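Local coordinates for IRMA (Escherichia coli CFT073, PDB 5EK5), which is a secreted, virulence-associated protein with a fibronectin-like fold whose precise function is unknown but which probably mimics host interleukin receptors, at residues G53-A65 and D76-A88. Residues are numbered along the deposited sequence; the frame is centred on the assembly and turned at random.
Sequences GQTLVTRKMETEA and DAFLETECVENVA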
loop_
_atom_site.group_PDB
_atom_site.type_symbol
_atom_site.label_atom_id
_atom_site.label_comp_id
_atom_site.label_asym_id
_atom_site.label_seq_id
_atom_site.Cartn_x
_atom_site.Cartn_y
_atom_site.Cartn_z
ATOM N N GLY B 53 21.601 -2.758 -2.938
ATOM C CA GLY B 53 21.526 -1.455 -3.572
ATOM C C GLY B 53 22.239 -1.407 -4.909
ATOM O O GLY B 53 22.413 -0.334 -5.490
ATOM N N GLN B 54 22.650 -2.570 -5.403
ATOM C CA GLN B 54 23.342 -2.650 -6.686
ATOM C C GLN B 54 22.352 -2.673 -7.846
ATOM O O GLN B 54 21.364 -3.402 -7.816
ATOM C CB GLN B 54 24.239 -3.888 -6.732
ATOM C CG GLN B 54 25.249 -3.962 -5.596
ATOM C CD GLN B 54 26.018 -5.270 -5.578
ATOM O OE1 GLN B 54 27.245 -5.283 -5.678
ATOM N NE2 GLN B 54 25.297 -6.379 -5.437
ATOM N N THR B 55 22.631 -1.873 -8.869
ATOM C CA THR B 55 21.748 -1.767 -10.022
ATOM C C THR B 55 21.795 -3.038 -10.864
ATOM O O THR B 55 22.873 -3.502 -11.244
ATOM C CB THR B 55 22.118 -0.561 -10.906
ATOM O OG1 THR B 55 21.939 0.649 -10.163
ATOM C CG2 THR B 55 21.249 -0.520 -12.153
ATOM N N LEU B 56 20.624 -3.600 -11.140
ATOM C CA LEU B 56 20.521 -4.790 -11.972
ATOM C C LEU B 56 20.218 -4.405 -13.415
ATOM O O LEU B 56 21.060 -4.557 -14.300
ATOM C CB LEU B 56 19.437 -5.723 -11.432
ATOM C CG LEU B 56 19.576 -6.108 -9.956
ATOM C CD1 LEU B 56 18.325 -6.814 -9.458
ATOM C CD2 LEU B 56 20.804 -6.973 -9.738
ATOM N N VAL B 57 19.012 -3.896 -13.642
ATOM C CA VAL B 57 18.611 -3.412 -14.957
ATOM C C VAL B 57 17.904 -2.068 -14.842
ATOM O O VAL B 57 17.437 -1.689 -13.767
ATOM C CB VAL B 57 17.667 -4.400 -15.679
ATOM C CG1 VAL B 57 18.427 -5.629 -16.150
ATOM C CG2 VAL B 57 16.509 -4.793 -14.774
ATOM N N THR B 58 17.839 -1.345 -15.954
ATOM C CA THR B 58 17.059 -0.118 -16.010
ATOM C C THR B 58 15.976 -0.269 -17.071
ATOM O O THR B 58 16.263 -0.564 -18.232
ATOM C CB THR B 58 17.934 1.103 -16.313
ATOM O OG1 THR B 58 18.877 1.284 -15.251
ATOM C CG2 THR B 58 17.080 2.349 -16.434
ATOM N N ARG B 59 14.727 -0.071 -16.666
ATOM C CA ARG B 59 13.594 -0.313 -17.546
ATOM C C ARG B 59 12.603 0.844 -17.497
ATOM O O ARG B 59 12.598 1.636 -16.553
ATOM C CB ARG B 59 12.902 -1.626 -17.176
ATOM C CG ARG B 59 13.771 -2.863 -17.343
ATOM C CD ARG B 59 13.869 -3.267 -18.802
ATOM N NE ARG B 59 14.719 -4.436 -19.000
ATOM C CZ ARG B 59 16.017 -4.381 -19.289
ATOM N NH1 ARG B 59 16.625 -3.207 -19.410
ATOM N NH2 ARG B 59 16.709 -5.501 -19.457
ATOM N N LYS B 60 11.773 0.942 -18.526
ATOM C CA LYS B 60 10.770 1.994 -18.595
ATOM C C LYS B 60 9.365 1.448 -18.384
ATOM O O LYS B 60 9.062 0.315 -18.751
ATOM C CB LYS B 60 10.858 2.727 -19.936
ATOM C CG LYS B 60 12.081 3.619 -20.055
ATOM C CD LYS B 60 12.095 4.391 -21.362
ATOM C CE LYS B 60 13.399 5.154 -21.531
ATOM N NZ LYS B 60 13.411 5.980 -22.771
ATOM N N MET B 61 8.512 2.272 -17.785
ATOM C CA MET B 61 7.136 1.896 -17.499
ATOM C C MET B 61 6.166 2.941 -18.053
ATOM O O MET B 61 6.378 4.140 -17.880
ATOM C CB MET B 61 6.952 1.721 -15.990
ATOM C CG MET B 61 5.573 1.281 -15.553
ATOM S SD MET B 61 5.523 0.934 -13.782
ATOM C CE MET B 61 5.698 2.579 -13.093
ATOM N N GLU B 62 5.112 2.480 -18.723
ATOM C CA GLU B 62 4.123 3.379 -19.318
ATOM C C GLU B 62 2.772 3.308 -18.616
ATOM O O GLU B 62 2.300 2.229 -18.253
ATOM C CB GLU B 62 3.940 3.052 -20.805
ATOM C CG GLU B 62 5.217 3.161 -21.625
ATOM C CD GLU B 62 5.498 4.581 -22.081
ATOM O OE1 GLU B 62 5.308 5.514 -21.276
ATOM O OE2 GLU B 62 5.923 4.763 -23.242
ATOM N N THR B 63 2.150 4.470 -18.434
ATOM C CA THR B 63 0.840 4.530 -17.799
ATOM C C THR B 63 -0.173 5.209 -18.712
ATOM O O THR B 63 0.196 6.017 -19.557
ATOM C CB THR B 63 0.875 5.307 -16.464
ATOM O OG1 THR B 63 0.930 6.715 -16.719
ATOM C CG2 THR B 63 2.069 4.896 -15.614
ATOM N N GLU B 64 -1.452 4.901 -18.521
ATOM C CA GLU B 64 -2.515 5.638 -19.192
ATOM C C GLU B 64 -2.763 6.970 -18.504
ATOM O O GLU B 64 -2.290 7.212 -17.394
ATOM C CB GLU B 64 -3.822 4.846 -19.232
ATOM C CG GLU B 64 -3.849 3.669 -20.186
ATOM C CD GLU B 64 -5.182 2.948 -20.152
ATOM O OE1 GLU B 64 -5.443 2.235 -19.160
ATOM O OE2 GLU B 64 -5.971 3.112 -21.107
ATOM N N ALA B 65 -3.508 7.836 -19.178
ATOM C CA ALA B 65 -3.935 9.089 -18.588
ATOM C C ALA B 65 -4.965 8.768 -17.506
ATOM O O ALA B 65 -5.764 7.845 -17.658
ATOM C CB ALA B 65 -4.519 10.028 -19.664
ATOM N N ASP B 76 -3.170 1.615 -13.063
ATOM C CA ASP B 76 -2.164 0.585 -12.834
ATOM C C ASP B 76 -1.182 0.468 -13.997
ATOM O O ASP B 76 -1.583 0.453 -15.161
ATOM C CB ASP B 76 -2.843 -0.758 -12.578
ATOM C CG ASP B 76 -3.612 -0.777 -11.273
ATOM O OD1 ASP B 76 -3.156 -0.137 -10.301
ATOM O OD2 ASP B 76 -4.684 -1.415 -11.225
ATOM N N ALA B 77 0.105 0.403 -13.671
ATOM C CA ALA B 77 1.157 0.261 -14.673
ATOM C C ALA B 77 1.999 -0.977 -14.388
ATOM O O ALA B 77 2.079 -1.433 -13.247
ATOM C CB ALA B 77 2.029 1.494 -14.704
ATOM N N PHE B 78 2.637 -1.512 -15.423
ATOM C CA PHE B 78 3.413 -2.735 -15.264
ATOM C C PHE B 78 4.851 -2.579 -15.742
ATOM O O PHE B 78 5.114 -2.005 -16.799
ATOM C CB PHE B 78 2.725 -3.881 -16.003
ATOM C CG PHE B 78 1.397 -4.248 -15.416
ATOM C CD1 PHE B 78 0.246 -3.583 -15.806
ATOM C CD2 PHE B 78 1.301 -5.235 -14.451
ATOM C CE1 PHE B 78 -0.979 -3.907 -15.257
ATOM C CE2 PHE B 78 0.078 -5.569 -13.904
ATOM C CZ PHE B 78 -1.063 -4.899 -14.303
ATOM N N LEU B 79 5.773 -3.100 -14.943
ATOM C CA LEU B 79 7.189 -3.089 -15.273
ATOM C C LEU B 79 7.678 -4.506 -15.556
ATOM O O LEU B 79 7.669 -5.361 -14.668
ATOM C CB LEU B 79 7.993 -2.457 -14.136
ATOM C CG LEU B 79 9.501 -2.361 -14.338
ATOM C CD1 LEU B 79 9.773 -1.684 -15.659
ATOM C CD2 LEU B 79 10.124 -1.575 -13.206
ATOM N N GLU B 80 8.075 -4.753 -16.800
ATOM C CA GLU B 80 8.538 -6.073 -17.221
ATOM C C GLU B 80 10.057 -6.231 -17.277
ATOM O O GLU B 80 10.763 -5.377 -17.809
ATOM C CB GLU B 80 7.969 -6.416 -18.598
ATOM C CG GLU B 80 6.469 -6.613 -18.640
ATOM C CD GLU B 80 6.034 -7.351 -19.892
ATOM O OE1 GLU B 80 6.725 -8.315 -20.287
ATOM O OE2 GLU B 80 5.004 -6.967 -20.483
ATOM N N THR B 81 10.543 -7.334 -16.719
ATOM C CA THR B 81 11.949 -7.703 -16.827
ATOM C C THR B 81 12.081 -9.200 -16.567
ATOM O O THR B 81 11.185 -9.813 -15.989
ATOM C CB THR B 81 12.840 -6.924 -15.844
ATOM O OG1 THR B 81 14.220 -7.153 -16.162
ATOM C CG2 THR B 81 12.569 -7.363 -14.415
ATOM N N GLU B 82 13.191 -9.789 -17.001
ATOM C CA GLU B 82 13.449 -11.201 -16.737
ATOM C C GLU B 82 13.473 -11.500 -15.240
ATOM O O GLU B 82 14.200 -10.862 -14.479
ATOM C CB GLU B 82 14.759 -11.653 -17.382
ATOM C CG GLU B 82 14.997 -13.148 -17.234
ATOM C CD GLU B 82 16.251 -13.627 -17.936
ATOM O OE1 GLU B 82 16.992 -12.786 -18.485
ATOM O OE2 GLU B 82 16.488 -14.854 -17.948
ATOM N N CYS B 83 12.666 -12.473 -14.830
ATOM C CA CYS B 83 12.405 -12.739 -13.419
ATOM C C CYS B 83 13.625 -13.337 -12.708
ATOM O O CYS B 83 13.572 -13.639 -11.517
ATOM C CB CYS B 83 11.201 -13.676 -13.281
ATOM S SG CYS B 83 10.537 -13.840 -11.608
ATOM N N VAL B 84 14.725 -13.493 -13.436
ATOM C CA VAL B 84 15.932 -14.075 -12.876
ATOM C C VAL B 84 16.679 -13.150 -11.933
ATOM O O VAL B 84 17.764 -13.481 -11.458
ATOM N N GLU B 85 16.096 -11.989 -11.656
ATOM C CA GLU B 85 16.735 -11.004 -10.804
ATOM C C GLU B 85 16.110 -10.875 -9.427
ATOM O O GLU B 85 14.902 -10.670 -9.296
ATOM N N ASN B 86 16.944 -10.991 -8.399
ATOM C CA ASN B 86 16.533 -10.791 -7.014
ATOM C C ASN B 86 16.259 -9.316 -6.724
ATOM O O ASN B 86 16.905 -8.710 -5.868
ATOM C CB ASN B 86 17.614 -11.314 -6.076
ATOM C CG ASN B 86 19.011 -11.097 -6.632
ATOM O OD1 ASN B 86 19.179 -10.873 -7.831
ATOM N ND2 ASN B 86 20.017 -11.146 -5.764
ATOM N N VAL B 87 15.303 -8.746 -7.451
ATOM C CA VAL B 87 14.890 -7.354 -7.277
ATOM C C VAL B 87 14.290 -7.067 -5.904
ATOM O O VAL B 87 13.304 -7.689 -5.504
ATOM C CB VAL B 87 13.860 -6.942 -8.342
ATOM C CG1 VAL B 87 13.552 -5.450 -8.248
ATOM C CG2 VAL B 87 14.331 -7.350 -9.731
ATOM N N ALA B 88 14.872 -6.103 -5.198
ATOM C CA ALA B 88 14.382 -5.726 -3.874
ATOM C C ALA B 88 13.783 -4.320 -3.866
ATOM O O ALA B 88 12.786 -4.065 -3.187
ATOM C CB ALA B 88 15.507 -5.825 -2.847
HETATM O O HOH W 1 8.158 -2.784 -19.040
HETATM O O HOH W 2 2.150 -0.363 -17.915
HETATM O O HOH W 3 4.956 -0.251 -19.725
#
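Met61 and Ala77 pack where the end of strand 55-63 passes the start of strand 74-82, a nearly antiparallel pair whose segments 55-63 and 76-82 approach to 6.0 Å between axes without any direct hydrogen bond. Long, unbranched Met61 extends with CG anti to its backbone N (chi1 -178°), laying CG and SD alongside the small methyl of Ala77, CG at 3.7 Å from Ala77 CB. Thr63 CG2 meets the same Ala77 CB at 3.5 Å; alanine suits a place where two side chains converge. Branched Leu79 reaches across with CD1, 3.5 Å from Arg59 CB. Beyond the Glu82-Glu85 turn, Leu56 CD1 meets Val87 CG2 at 4.0 Å.

Waters bridge the two backbones: one accepts from Phe78 N and donates to Glu62 O, another links Glu80 N to Lys60 O.

Arg59 turns toward strand 74-82, its flexible stem bent at chi2 (-78°), with Glu80 O at the guanidinium edge. One guanidinium face lies over Val57 CB, and NH1 donates to Thr58 O at 2.9 Å. Compact, branched Val57 and Thr81 meet through CG2 and OG1, 3.6 Å apart.

Strand 55-63 bonds to strand 42-49, and strand 74-82 borders 23-31, so the contact closes one side between the two sheets of the fibronectin-like sandwich, with Met61 reaching Phe28 of the facing sheet.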